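Local coordinates for protein putative histidinol-phosphate aminotransferase (Erwinia carotovora atroseptica, PDB 3LY1) that binds pyridoxal 5'-phosphate and probably acts as a transaminase, as a putative histidinol-phosphate aminotransferase of the class-II pyridoxal-phosphate-dependent family, at residues Glu79-Ala84 with Glu106-Ile111; Gly223-Val226 with Val231-Leu234. All blocks are in the same frame, centred on the assembly; numbering follows the deposited sequence. Where two conformers were deposited one is given.

Interaction 1: Glu79-Ala84 with Glu106-Ile111; sequences EGIRAA and EHFAKI. With EDO (1,2-ethanediol), chain G; EDO (1,2-ethanediol), chain J.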
loop_
_atom_site.group_PDB
_atom_site.type_symbol
_atom_site.label_atom_id
_atom_site.label_comp_id
_atom_site.label_asym_id
_atom_site.label_seq_id
_atom_site.Cartn_x
_atom_site.Cartn_y
_atom_site.Cartn_z
ATOM N N GLU A 79 0.214 -3.933 6.260
ATOM C CA GLU A 79 -1.084 -4.025 5.585
ATOM C C GLU A 79 -1.733 -5.396 5.706
ATOM O O GLU A 79 -2.954 -5.488 5.804
ATOM C CB GLU A 79 -1.026 -3.546 4.128
ATOM C CG GLU A 79 -0.805 -2.018 3.976
ATOM C CD GLU A 79 -1.949 -1.127 4.469
ATOM O OE1 GLU A 79 -3.028 -1.603 4.923
ATOM O OE2 GLU A 79 -1.777 0.124 4.374
ATOM N N GLY A 80 -0.918 -6.428 5.815
ATOM C CA GLY A 80 -1.382 -7.790 6.144
ATOM C C GLY A 80 -2.016 -7.936 7.501
ATOM O O GLY A 80 -3.077 -8.559 7.629
ATOM N N ILE A 81 -1.423 -7.293 8.509
ATOM C CA ILE A 81 -1.970 -7.332 9.852
ATOM C C ILE A 81 -3.322 -6.639 9.857
ATOM O O ILE A 81 -4.294 -7.183 10.386
ATOM C CB ILE A 81 -1.048 -6.655 10.894
ATOM C CG1 ILE A 81 0.315 -7.346 10.932
ATOM C CG2 ILE A 81 -1.762 -6.642 12.274
ATOM C CD1 ILE A 81 1.488 -6.511 11.583
ATOM N N ARG A 82 -3.382 -5.452 9.254
ATOM C CA ARG A 82 -4.646 -4.722 9.101
ATOM C C ARG A 82 -5.722 -5.551 8.417
ATOM O O ARG A 82 -6.812 -5.710 8.944
ATOM C CB ARG A 82 -4.463 -3.373 8.384
ATOM C CG ARG A 82 -5.767 -2.542 8.434
ATOM C CD ARG A 82 -5.731 -1.280 7.550
ATOM N NE ARG A 82 -5.325 -1.635 6.205
ATOM C CZ ARG A 82 -6.087 -2.257 5.322
ATOM N NH1 ARG A 82 -7.358 -2.618 5.596
ATOM N NH2 ARG A 82 -5.572 -2.564 4.166
ATOM N N ALA A 83 -5.407 -6.122 7.271
ATOM C CA ALA A 83 -6.370 -6.882 6.500
ATOM C C ALA A 83 -6.854 -8.136 7.235
ATOM O O ALA A 83 -8.059 -8.442 7.203
ATOM C CB ALA A 83 -5.799 -7.260 5.144
ATOM N N ALA A 84 -5.924 -8.820 7.910
ATOM C CA ALA A 84 -6.243 -9.994 8.695
ATOM C C ALA A 84 -7.215 -9.627 9.786
ATOM O O ALA A 84 -8.221 -10.311 9.958
ATOM C CB ALA A 84 -4.985 -10.655 9.265
ATOM N N GLU A 106 -3.263 -4.931 18.329
ATOM C CA GLU A 106 -4.112 -4.195 19.263
ATOM C C GLU A 106 -4.736 -2.920 18.616
ATOM O O GLU A 106 -5.934 -2.608 18.820
ATOM C CB GLU A 106 -3.310 -3.857 20.528
ATOM C CG GLU A 106 -3.886 -2.785 21.365
ATOM C CD GLU A 106 -3.160 -2.608 22.695
ATOM O OE1 GLU A 106 -1.951 -2.882 22.789
ATOM O OE2 GLU A 106 -3.807 -2.155 23.641
ATOM N N HIS A 107 -3.901 -2.188 17.898
ATOM C CA HIS A 107 -4.273 -0.947 17.222
ATOM C C HIS A 107 -5.467 -1.149 16.295
ATOM O O HIS A 107 -6.470 -0.407 16.393
ATOM C CB HIS A 107 -3.061 -0.396 16.447
ATOM C CG HIS A 107 -3.370 0.774 15.564
ATOM N ND1 HIS A 107 -3.396 2.072 16.022
ATOM C CD2 HIS A 107 -3.605 0.845 14.225
ATOM C CE1 HIS A 107 -3.697 2.883 15.020
ATOM N NE2 HIS A 107 -3.826 2.166 13.919
ATOM N N PHE A 108 -5.369 -2.126 15.384
ATOM C CA PHE A 108 -6.447 -2.402 14.445
ATOM C C PHE A 108 -7.617 -3.080 15.148
ATOM O O PHE A 108 -8.795 -2.892 14.766
ATOM C CB PHE A 108 -5.939 -3.209 13.228
ATOM C CG PHE A 108 -4.914 -2.469 12.398
ATOM C CD1 PHE A 108 -5.243 -1.286 11.743
ATOM C CD2 PHE A 108 -3.630 -2.934 12.287
ATOM C CE1 PHE A 108 -4.284 -0.583 11.032
ATOM C CE2 PHE A 108 -2.695 -2.238 11.544
ATOM C CZ PHE A 108 -3.037 -1.068 10.934
ATOM N N ALA A 109 -7.332 -3.826 16.220
ATOM C CA ALA A 109 -8.423 -4.441 16.986
ATOM C C ALA A 109 -9.306 -3.405 17.676
ATOM O O ALA A 109 -10.562 -3.509 17.688
ATOM C CB ALA A 109 -7.867 -5.508 18.003
ATOM N N LYS A 110 -8.666 -2.393 18.230
ATOM C CA LYS A 110 -9.365 -1.262 18.828
ATOM C C LYS A 110 -10.206 -0.452 17.820
ATOM O O LYS A 110 -11.319 -0.077 18.125
ATOM C CB LYS A 110 -8.385 -0.358 19.531
ATOM C CG LYS A 110 -7.854 -0.956 20.825
ATOM C CD LYS A 110 -7.358 0.147 21.795
ATOM C CE LYS A 110 -5.918 0.479 21.589
ATOM N NZ LYS A 110 -5.499 1.782 22.294
ATOM N N ILE A 111 -9.666 -0.192 16.639
ATOM C CA ILE A 111 -10.417 0.440 15.541
ATOM C C ILE A 111 -11.678 -0.360 15.223
ATOM O O ILE A 111 -12.760 0.210 15.073
ATOM C CB ILE A 111 -9.483 0.661 14.304
ATOM C CG1 ILE A 111 -8.487 1.794 14.602
ATOM C CG2 ILE A 111 -10.281 0.938 13.038
ATOM C CD1 ILE A 111 -7.194 1.719 13.814
HETATM C C1 EDO G . 0.896 -4.954 22.382
HETATM O O1 EDO G . -0.340 -4.489 21.818
HETATM C C2 EDO G . 1.838 -3.841 22.888
HETATM O O2 EDO G . 2.767 -4.371 23.889
HETATM C C1 EDO J . -2.519 3.374 18.920
HETATM O O1 EDO J . -2.378 4.801 18.862
HETATM C C2 EDO J . -3.974 2.959 18.684
HETATM O O2 EDO J . -4.786 3.041 19.866
#

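Interaction 2: Gly223-Val226 with Val231-Leu234; sequences GYAV and VIAL. With EDO (1,2-ethanediol), chain H.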
loop_
_atom_site.group_PDB
_atom_site.type_symbol
_atom_site.label_atom_id
_atom_site.label_comp_id
_atom_site.label_asym_id
_atom_site.label_seq_id
_atom_site.Cartn_x
_atom_site.Cartn_y
_atom_site.Cartn_z
ATOM N N GLY A 223 5.248 -7.218 1.336
ATOM C CA GLY A 223 5.031 -8.326 2.238
ATOM C C GLY A 223 3.931 -9.197 1.678
ATOM O O GLY A 223 3.467 -8.969 0.556
ATOM N N TYR A 224 3.531 -10.216 2.439
ATOM C CA TYR A 224 2.504 -11.136 1.979
ATOM C C TYR A 224 1.903 -11.941 3.140
ATOM O O TYR A 224 2.473 -11.989 4.255
ATOM C CB TYR A 224 3.011 -12.066 0.859
ATOM C CG TYR A 224 4.157 -12.971 1.230
ATOM C CD1 TYR A 224 5.456 -12.500 1.271
ATOM C CD2 TYR A 224 3.940 -14.310 1.539
ATOM C CE1 TYR A 224 6.517 -13.329 1.586
ATOM C CE2 TYR A 224 4.998 -15.145 1.892
ATOM C CZ TYR A 224 6.285 -14.663 1.895
ATOM O OH TYR A 224 7.317 -15.506 2.235
ATOM N N ALA A 225 0.714 -12.482 2.879
ATOM C CA ALA A 225 0.060 -13.471 3.745
ATOM C C ALA A 225 0.034 -14.843 3.038
ATOM O O ALA A 225 -0.073 -14.939 1.793
ATOM C CB ALA A 225 -1.335 -13.024 4.148
ATOM N N VAL A 226 0.143 -15.897 3.833
ATOM C CA VAL A 226 -0.056 -17.274 3.394
ATOM C C VAL A 226 -1.198 -17.878 4.208
ATOM O O VAL A 226 -1.235 -17.755 5.454
ATOM C CB VAL A 226 1.223 -18.107 3.523
ATOM C CG1 VAL A 226 1.055 -19.452 2.760
ATOM C CG2 VAL A 226 2.473 -17.298 3.059
ATOM N N VAL A 231 -9.474 -18.113 3.293
ATOM C CA VAL A 231 -9.027 -17.059 4.204
ATOM C C VAL A 231 -8.364 -15.924 3.424
ATOM O O VAL A 231 -8.607 -14.750 3.691
ATOM C CB VAL A 231 -8.049 -17.640 5.238
ATOM C CG1 VAL A 231 -7.417 -16.543 6.123
ATOM C CG2 VAL A 231 -8.785 -18.763 6.079
ATOM N N ILE A 232 -7.511 -16.261 2.465
ATOM C CA ILE A 232 -6.943 -15.246 1.598
ATOM C C ILE A 232 -8.049 -14.446 0.851
ATOM O O ILE A 232 -7.966 -13.220 0.738
ATOM C CB ILE A 232 -5.989 -15.872 0.577
ATOM C CG1 ILE A 232 -4.748 -16.445 1.270
ATOM C CG2 ILE A 232 -5.644 -14.864 -0.525
ATOM C CD1 ILE A 232 -3.878 -15.402 2.015
ATOM N N ALA A 233 -9.080 -15.137 0.367
ATOM C CA ALA A 233 -10.168 -14.481 -0.341
ATOM C C ALA A 233 -10.832 -13.453 0.574
ATOM O O ALA A 233 -11.135 -12.344 0.128
ATOM C CB ALA A 233 -11.176 -15.504 -0.876
ATOM N N LEU A 234 -11.024 -13.787 1.853
ATOM C CA LEU A 234 -11.649 -12.837 2.788
ATOM C C LEU A 234 -10.733 -11.646 3.071
ATOM O O LEU A 234 -11.190 -10.494 3.068
ATOM C CB LEU A 234 -12.087 -13.506 4.109
ATOM C CG LEU A 234 -13.312 -14.429 4.093
ATOM C CD1 LEU A 234 -13.494 -15.027 5.478
ATOM C CD2 LEU A 234 -14.578 -13.714 3.649
HETATM C C1 EDO H . 10.109 -14.039 1.496
HETATM O O1 EDO H . 9.870 -14.482 2.827
HETATM C C2 EDO H . 10.435 -15.252 0.641
HETATM O O2 EDO H . 11.811 -15.558 0.829
#

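Interaction 1: Glu79-Ala84 with Glu106-Ile111
Arg-82 runs across one face of the Phe-108 ring. CB sits almost centrally over it, 3.7 Å from the Phe-108 centroid and 9° off the ring normal, a CH-pi contact. CG, anti to the backbone N, carries the chain toward the rim, with Arg-82 CG 3.6 Å from Phe-108 CE1, and Arg-82 CD grazes Phe-108 CE1 at 3.8 Å. The bend at chi3 (52°) then turns the guanidinium 86° from the ring plane and away from the phenyl, so no cation-pi stack forms. Arg-82 NE instead meets Glu-79 OE1 at 2.6 Å, and Arg-82 NH2 reaches the same OE1 at 2.8 Å, a side-on salt bridge to one oxygen. NH1 forms a salt bridge with Glu-86 and a hydrogen bond to the carbonyl of Tyr-238. Ile-81 CG2 approaches the ring obliquely, 4.2 Å from Phe-108 CD2; Ile-81 also lines the cofactor pocket. Val-239 of the second subunit packs on Phe-108, and its Ala-240 N binds Glu-79 OE2. The chemistry thus divides one side chain: its methylenes join the two helices apolarly, while its charge is probably balanced by Glu-79 and Glu-86 at the dimer interface, where Arg-82 NH2 comes close to its counterpart in the second subunit.

Interaction 2: Gly223-Val226 with Val231-Leu234
Apolar contact between Ala-225 and Ile-232 joins the strand to the helix that follows it. Ala-225 points its methyl toward the helix, and Ile-232 answers with the end of its longer branch, leaving 4.1 Å between Ala-225 CB and Ile-232 CD1. The Ile-232 branch starts with CG1 anti to the carbonyl carbon (chi1 -67°), and a second turn (chi2 -62°) brings CD1 to the strand. The same methyl also lies against the backbone: Ile-232 CD1 is 3.8 Å from Ala-225 O and 4.3 Å from Val-226 C. These are van der Waals contacts, and no hydrogen bond crosses between the segments. The buried area is correspondingly small, 84 Å² over both sides, and the nearest CA atoms, those of Val-226 and Ile-232, are 7.4 Å apart. Leu-72 of strand 71-74 also packs on Ile-232.

Polar contacts of the strand go to other partners. Tyr-224 OH shares a 2.8 Å hydrogen bond with O1 of a 1,2-ethanediol, probably from the crystallisation liquor, whose C1 lies at the ring edge. The hydroxyl also bonds to His-64. Backbone bonds tie Ala-225 to Leu-72 and Val-226 to Leu-207, on the two flanking strands.

Helix 229-235 follows strand 223-226 after two residues. This strand is the one antiparallel member of the seven-stranded mixed sheet, whose order 1-7-6-5-4-2-3 is characteristic of the large domain of fold-type I pyridoxal-phosphate enzymes.

Both segments of interaction 1 precede those of interaction 2 in the chain. Their centres lie 14 Å apart and their nearest atoms about 6 Å, so they do not touch. The central mixed sheet relates them: strand 223-226 belongs to it, and helix 76-88 packs on strands 205-210 and 174-179. Helix 76-88 is also a direct bridge, because its Tyr-88 meets Val-231 of interaction 2. Their settings differ: the segments of interaction 2 meet no other chain, and the Ala-225 side chain lies about 11 Å from the cofactor. Interaction 1 thus joins two helices at the cofactor pocket and dimer interface, while interaction 2 packs a helix against the antiparallel strand of the same large-domain sheet.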